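Local atomic coordinates of inner membrane lipoprotein SadB (Salmonella enterica, PDB entry 4C47), a protein that is required for proper surface expression of the trimeric autotransporter adhesin SadA and may take a direct part in its biogenesis. Residues F70-S78 against N177-I185. Residues are numbered along the deposited sequence; the frame is centred on the assembly and turned at random.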
ATOM      1  N   PHE A  70     -11.703  -6.798   0.465  1.00 60.26           N
ATOM      2  CA  PHE A  70     -12.025  -7.338   1.781  1.00 60.78           C
ATOM      3  C   PHE A  70     -12.802  -6.347   2.643  1.00 77.11           C
ATOM      4  O   PHE A  70     -13.418  -6.730   3.634  1.00 76.81           O
ATOM      5  CB  PHE A  70     -10.758  -7.780   2.519  1.00 60.40           C
ATOM      6  CG  PHE A  70     -10.097  -8.988   1.923  1.00 66.42           C
ATOM      7  CD1 PHE A  70     -10.622 -10.256   2.136  1.00 61.14           C
ATOM      8  CD2 PHE A  70      -8.945  -8.861   1.160  1.00 59.85           C
ATOM      9  CE1 PHE A  70     -10.017 -11.374   1.590  1.00 61.35           C
ATOM     10  CE2 PHE A  70      -8.333  -9.975   0.613  1.00 60.23           C
ATOM     11  CZ  PHE A  70      -8.871 -11.234   0.829  1.00 73.46           C
ATOM     12  N   ASP A  71     -12.765  -5.072   2.274  1.00 61.05           N
ATOM     13  CA  ASP A  71     -13.467  -4.048   3.038  1.00 61.87           C
ATOM     14  C   ASP A  71     -14.968  -4.124   2.809  1.00 63.31           C
ATOM     15  O   ASP A  71     -15.757  -3.993   3.743  1.00 64.64           O
ATOM     16  CB  ASP A  71     -12.958  -2.652   2.672  1.00 67.85           C
ATOM     17  CG  ASP A  71     -11.526  -2.425   3.100  1.00 79.84           C
ATOM     18  OD1 ASP A  71     -11.276  -2.392   4.323  1.00 83.90           O
ATOM     19  OD2 ASP A  71     -10.655  -2.267   2.219  1.00 75.52           O
ATOM     20  N   TYR A  72     -15.354  -4.333   1.557  1.00 63.33           N
ATOM     21  CA  TYR A  72     -16.759  -4.375   1.180  1.00 69.88           C
ATOM     22  C   TYR A  72     -16.895  -5.073  -0.165  1.00 72.52           C
ATOM     23  O   TYR A  72     -15.896  -5.382  -0.813  1.00 63.69           O
ATOM     24  CB  TYR A  72     -17.329  -2.957   1.096  1.00 65.84           C
ATOM     25  CG  TYR A  72     -16.422  -1.977   0.376  1.00 69.17           C
ATOM     26  CD1 TYR A  72     -16.315  -1.989  -1.008  1.00 64.57           C
ATOM     27  CD2 TYR A  72     -15.672  -1.041   1.080  1.00 66.38           C
ATOM     28  CE1 TYR A  72     -15.491  -1.105  -1.671  1.00 75.18           C
ATOM     29  CE2 TYR A  72     -14.843  -0.149   0.425  1.00 63.02           C
ATOM     30  CZ  TYR A  72     -14.758  -0.187  -0.952  1.00 74.65           C
ATOM     31  OH  TYR A  72     -13.938   0.692  -1.624  1.00 80.43           O
ATOM     32  N   THR A  73     -18.132  -5.317  -0.583  1.00 54.63           N
ATOM     33  CA  THR A  73     -18.395  -5.917  -1.884  1.00 51.73           C
ATOM     34  C   THR A  73     -19.235  -4.967  -2.734  1.00 62.22           C
ATOM     35  O   THR A  73     -20.253  -4.445  -2.277  1.00 60.12           O
ATOM     36  CB  THR A  73     -19.106  -7.279  -1.741  1.00 54.39           C
ATOM     37  OG1 THR A  73     -18.307  -8.155  -0.934  1.00 50.48           O
ATOM     38  CG2 THR A  73     -19.330  -7.915  -3.110  1.00 42.37           C
ATOM     39  N   GLU A  74     -18.791  -4.726  -3.963  1.00 63.91           N
ATOM     40  CA  GLU A  74     -19.514  -3.850  -4.882  1.00 65.76           C
ATOM     41  C   GLU A  74     -20.083  -4.650  -6.048  1.00 66.11           C
ATOM     42  O   GLU A  74     -19.404  -5.508  -6.612  1.00 73.07           O
ATOM     43  CB  GLU A  74     -18.600  -2.744  -5.416  1.00 65.43           C
ATOM     44  CG  GLU A  74     -18.141  -1.733  -4.382  1.00 70.86           C
ATOM     45  CD  GLU A  74     -17.212  -0.690  -4.973  1.00 74.90           C
ATOM     46  OE1 GLU A  74     -16.049  -1.030  -5.279  1.00 84.03           O
ATOM     47  OE2 GLU A  74     -17.651   0.469  -5.136  1.00 68.97           O
ATOM     48  N   LEU A  75     -21.325  -4.353  -6.415  1.00 61.25           N
ATOM     49  CA  LEU A  75     -22.004  -5.092  -7.471  1.00 59.38           C
ATOM     50  C   LEU A  75     -23.079  -4.272  -8.180  1.00 61.13           C
ATOM     51  O   LEU A  75     -23.560  -3.261  -7.665  1.00 59.74           O
ATOM     52  CB  LEU A  75     -22.601  -6.392  -6.915  1.00 55.71           C
ATOM     53  CG  LEU A  75     -23.513  -6.309  -5.688  1.00 60.22           C
ATOM     54  CD1 LEU A  75     -24.961  -6.061  -6.080  1.00 66.57           C
ATOM     55  CD2 LEU A  75     -23.402  -7.569  -4.850  1.00 69.11           C
ATOM     56  N   ASP A  76     -23.432  -4.716  -9.382  1.00 59.45           N
ATOM     57  CA  ASP A  76     -24.602  -4.223 -10.087  1.00 60.19           C
ATOM     58  C   ASP A  76     -25.679  -5.278  -9.887  1.00 63.71           C
ATOM     59  O   ASP A  76     -25.645  -6.328 -10.525  1.00 70.63           O
ATOM     60  CB  ASP A  76     -24.290  -4.049 -11.576  1.00 63.14           C
ATOM     61  CG  ASP A  76     -25.438  -3.419 -12.356  1.00 70.74           C
ATOM     62  OD1 ASP A  76     -26.567  -3.343 -11.826  1.00 78.24           O
ATOM     63  OD2 ASP A  76     -25.211  -3.005 -13.511  1.00 78.34           O
ATOM     64  N   PRO A  77     -26.641  -5.002  -8.993  1.00 63.48           N
ATOM     65  CA  PRO A  77     -27.670  -5.976  -8.605  1.00 56.00           C
ATOM     66  C   PRO A  77     -28.565  -6.402  -9.765  1.00 64.11           C
ATOM     67  O   PRO A  77     -29.273  -7.400  -9.655  1.00 71.44           O
ATOM     68  CB  PRO A  77     -28.492  -5.221  -7.545  1.00 59.50           C
ATOM     69  CG  PRO A  77     -28.240  -3.778  -7.817  1.00 69.51           C
ATOM     70  CD  PRO A  77     -26.826  -3.706  -8.318  1.00 68.23           C
ATOM     71  N   SER A  78     -28.528  -5.655 -10.862  1.00 67.94           N
ATOM     72  CA  SER A  78     -29.329  -5.985 -12.032  1.00 65.04           C
ATOM     73  C   SER A  78     -28.614  -7.012 -12.907  1.00 71.55           C
ATOM     74  O   SER A  78     -29.232  -7.663 -13.751  1.00 73.53           O
ATOM     75  CB  SER A  78     -29.624  -4.723 -12.842  1.00 71.79           C
ATOM     76  OG  SER A  78     -28.425  -4.115 -13.294  1.00 76.46           O
ATOM     77  N   ASN A 177     -33.179   1.823 -12.228  1.00102.14           N
ATOM     78  CA  ASN A 177     -32.087   2.764 -11.996  1.00 96.47           C
ATOM     79  C   ASN A 177     -31.064   2.203 -11.015  1.00 94.08           C
ATOM     80  O   ASN A 177     -29.930   2.677 -10.949  1.00 97.03           O
ATOM     81  CB  ASN A 177     -32.619   4.101 -11.479  1.00 95.28           C
ATOM     82  CG  ASN A 177     -33.493   4.813 -12.490  1.00100.07           C
ATOM     83  OD1 ASN A 177     -34.634   5.168 -12.199  1.00100.17           O
ATOM     84  ND2 ASN A 177     -32.958   5.032 -13.686  1.00 85.22           N
ATOM     85  N   LEU A 178     -31.475   1.196 -10.252  1.00 87.65           N
ATOM     86  CA  LEU A 178     -30.607   0.578  -9.258  1.00 83.09           C
ATOM     87  C   LEU A 178     -29.520  -0.258  -9.924  1.00 82.39           C
ATOM     88  O   LEU A 178     -29.727  -1.435 -10.218  1.00 87.69           O
ATOM     89  CB  LEU A 178     -31.428  -0.290  -8.302  1.00 79.67           C
ATOM     90  CG  LEU A 178     -30.684  -0.951  -7.141  1.00 72.23           C
ATOM     91  CD1 LEU A 178     -30.116   0.105  -6.209  1.00 72.34           C
ATOM     92  CD2 LEU A 178     -31.604  -1.900  -6.388  1.00 73.29           C
ATOM     93  N   LYS A 179     -28.362   0.349 -10.163  1.00 77.32           N
ATOM     94  CA  LYS A 179     -27.256  -0.362 -10.799  1.00 75.88           C
ATOM     95  C   LYS A 179     -25.974  -0.325  -9.973  1.00 74.23           C
ATOM     96  O   LYS A 179     -24.913  -0.734 -10.446  1.00 73.26           O
ATOM     97  CB  LYS A 179     -27.000   0.180 -12.206  1.00 84.19           C
ATOM     98  CG  LYS A 179     -28.206   0.076 -13.117  1.00 86.53           C
ATOM     99  CD  LYS A 179     -27.834   0.288 -14.567  1.00 89.25           C
ATOM    100  CE  LYS A 179     -29.072   0.270 -15.442  1.00 96.44           C
ATOM    101  NZ  LYS A 179     -29.901  -0.939 -15.184  1.00 93.68           N
ATOM    102  N   TYR A 180     -26.074   0.163  -8.741  1.00 71.24           N
ATOM    103  CA  TYR A 180     -24.923   0.175  -7.845  1.00 68.92           C
ATOM    104  C   TYR A 180     -25.310  -0.195  -6.422  1.00 67.55           C
ATOM    105  O   TYR A 180     -26.162   0.450  -5.808  1.00 65.05           O
ATOM    106  CB  TYR A 180     -24.220   1.535  -7.846  1.00 71.52           C
ATOM    107  CG  TYR A 180     -22.999   1.567  -6.954  1.00 72.40           C
ATOM    108  CD1 TYR A 180     -21.822   0.939  -7.338  1.00 71.02           C
ATOM    109  CD2 TYR A 180     -23.024   2.216  -5.725  1.00 72.07           C
ATOM    110  CE1 TYR A 180     -20.703   0.959  -6.529  1.00 70.75           C
ATOM    111  CE2 TYR A 180     -21.908   2.239  -4.905  1.00 73.45           C
ATOM    112  CZ  TYR A 180     -20.751   1.609  -5.315  1.00 72.85           C
ATOM    113  OH  TYR A 180     -19.638   1.624  -4.509  1.00 68.78           O
ATOM    114  N   LEU A 181     -24.671  -1.240  -5.911  1.00 69.17           N
ATOM    115  CA  LEU A 181     -24.843  -1.648  -4.528  1.00 60.68           C
ATOM    116  C   LEU A 181     -23.497  -1.991  -3.911  1.00 61.06           C
ATOM    117  O   LEU A 181     -22.750  -2.817  -4.431  1.00 57.98           O
ATOM    118  CB  LEU A 181     -25.802  -2.835  -4.419  1.00 56.64           C
ATOM    119  CG  LEU A 181     -26.046  -3.356  -3.002  1.00 55.56           C
ATOM    120  CD1 LEU A 181     -26.589  -2.254  -2.101  1.00 54.43           C
ATOM    121  CD2 LEU A 181     -26.991  -4.547  -3.028  1.00 47.96           C
ATOM    122  N   LYS A 182     -23.197  -1.330  -2.803  1.00 59.95           N
ATOM    123  CA  LYS A 182     -21.989  -1.561  -2.038  1.00 58.71           C
ATOM    124  C   LYS A 182     -22.421  -2.043  -0.665  1.00 58.38           C
ATOM    125  O   LYS A 182     -23.172  -1.359   0.035  1.00 56.95           O
ATOM    126  CB  LYS A 182     -21.208  -0.259  -1.899  1.00 59.69           C
ATOM    127  CG  LYS A 182     -19.958  -0.342  -1.046  1.00 57.14           C
ATOM    128  CD  LYS A 182     -19.489   1.064  -0.694  1.00 69.72           C
ATOM    129  CE  LYS A 182     -17.994   1.132  -0.463  1.00 76.40           C
ATOM    130  NZ  LYS A 182     -17.532   2.545  -0.315  1.00 85.60           N
ATOM    131  N   ILE A 183     -21.960  -3.226  -0.282  1.00 49.09           N
ATOM    132  CA  ILE A 183     -22.371  -3.808   0.988  1.00 53.99           C
ATOM    133  C   ILE A 183     -21.191  -4.342   1.804  1.00 56.63           C
ATOM    134  O   ILE A 183     -20.349  -5.085   1.296  1.00 53.75           O
ATOM    135  CB  ILE A 183     -23.450  -4.894   0.785  1.00 55.93           C
ATOM    136  CG1 ILE A 183     -23.861  -5.500   2.129  1.00 61.49           C
ATOM    137  CG2 ILE A 183     -22.972  -5.971  -0.181  1.00 55.97           C
ATOM    138  CD1 ILE A 183     -25.052  -6.423   2.039  1.00 70.01           C
ATOM    139  N   GLY A 184     -21.137  -3.942   3.072  1.00 57.08           N
ATOM    140  CA  GLY A 184     -20.081  -4.367   3.971  1.00 63.84           C
ATOM    141  C   GLY A 184     -20.599  -4.842   5.317  1.00 70.93           C
ATOM    142  O   GLY A 184     -21.765  -4.637   5.661  1.00 66.69           O
ATOM    143  N   ILE A 185     -19.718  -5.472   6.086  1.00 75.61           N
ATOM    144  CA  ILE A 185     -20.082  -6.037   7.381  1.00 69.45           C
ATOM    145  C   ILE A 185     -19.622  -5.175   8.557  1.00 64.41           C
ATOM    146  O   ILE A 185     -18.439  -4.857   8.681  1.00 64.80           O
ATOM    147  CB  ILE A 185     -19.479  -7.445   7.563  1.00 70.00           C
ATOM    148  CG1 ILE A 185     -20.013  -8.401   6.500  1.00 71.40           C
ATOM    149  CG2 ILE A 185     -19.787  -7.983   8.950  1.00 72.99           C
ATOM    150  CD1 ILE A 185     -21.494  -8.626   6.593  1.00 73.35           C
TER
HETATM  151  O   HOH W   1     -17.388  -6.099   4.717  1.00 69.79           O
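One face of the Tyr-72 ring is roofed by Lys-182, whose CE sits over the ring centre, 3.3 Å from the centroid in a CH-pi contact, while NZ, 21° off the ring normal, adds a cation-pi interaction. The lysine's chain runs extended from a CG anti to the backbone N (chi1 176°). The Tyr-180 ring is met at its edge: Glu-74 OE2 lies in the ring plane and accepts a hydrogen bond from Tyr-180 OH, its 2.4 Å length doubtful in detail, with the carboxylate turned 84° from the ring. Beneath both tyrosines, strands 73-75 and 180-185 pair antiparallel, Thr-73 with Ile-183 and Leu-75 with Leu-181 each exchanging two backbone bonds; strand 73-75, just after the long helix, is outermost in its sheet within the chain. The other face carries Leu-75, Leu-181, Ile-183 and Thr-73, whose OG1 is bonded to Ile-84 O. Pro-77 CG meets Leu-178 CG at 3.8 Å beside an Asx turn, Asp-76 OD1 accepting from Ser-78 N. Lys-182 NZ is 5.3 Å from Glu-74 OE2, too far for contact, yet the opposite charge probably helps hold the ammonium over Tyr-72, while the leucines give apolar packing against the sandwich's second sheet.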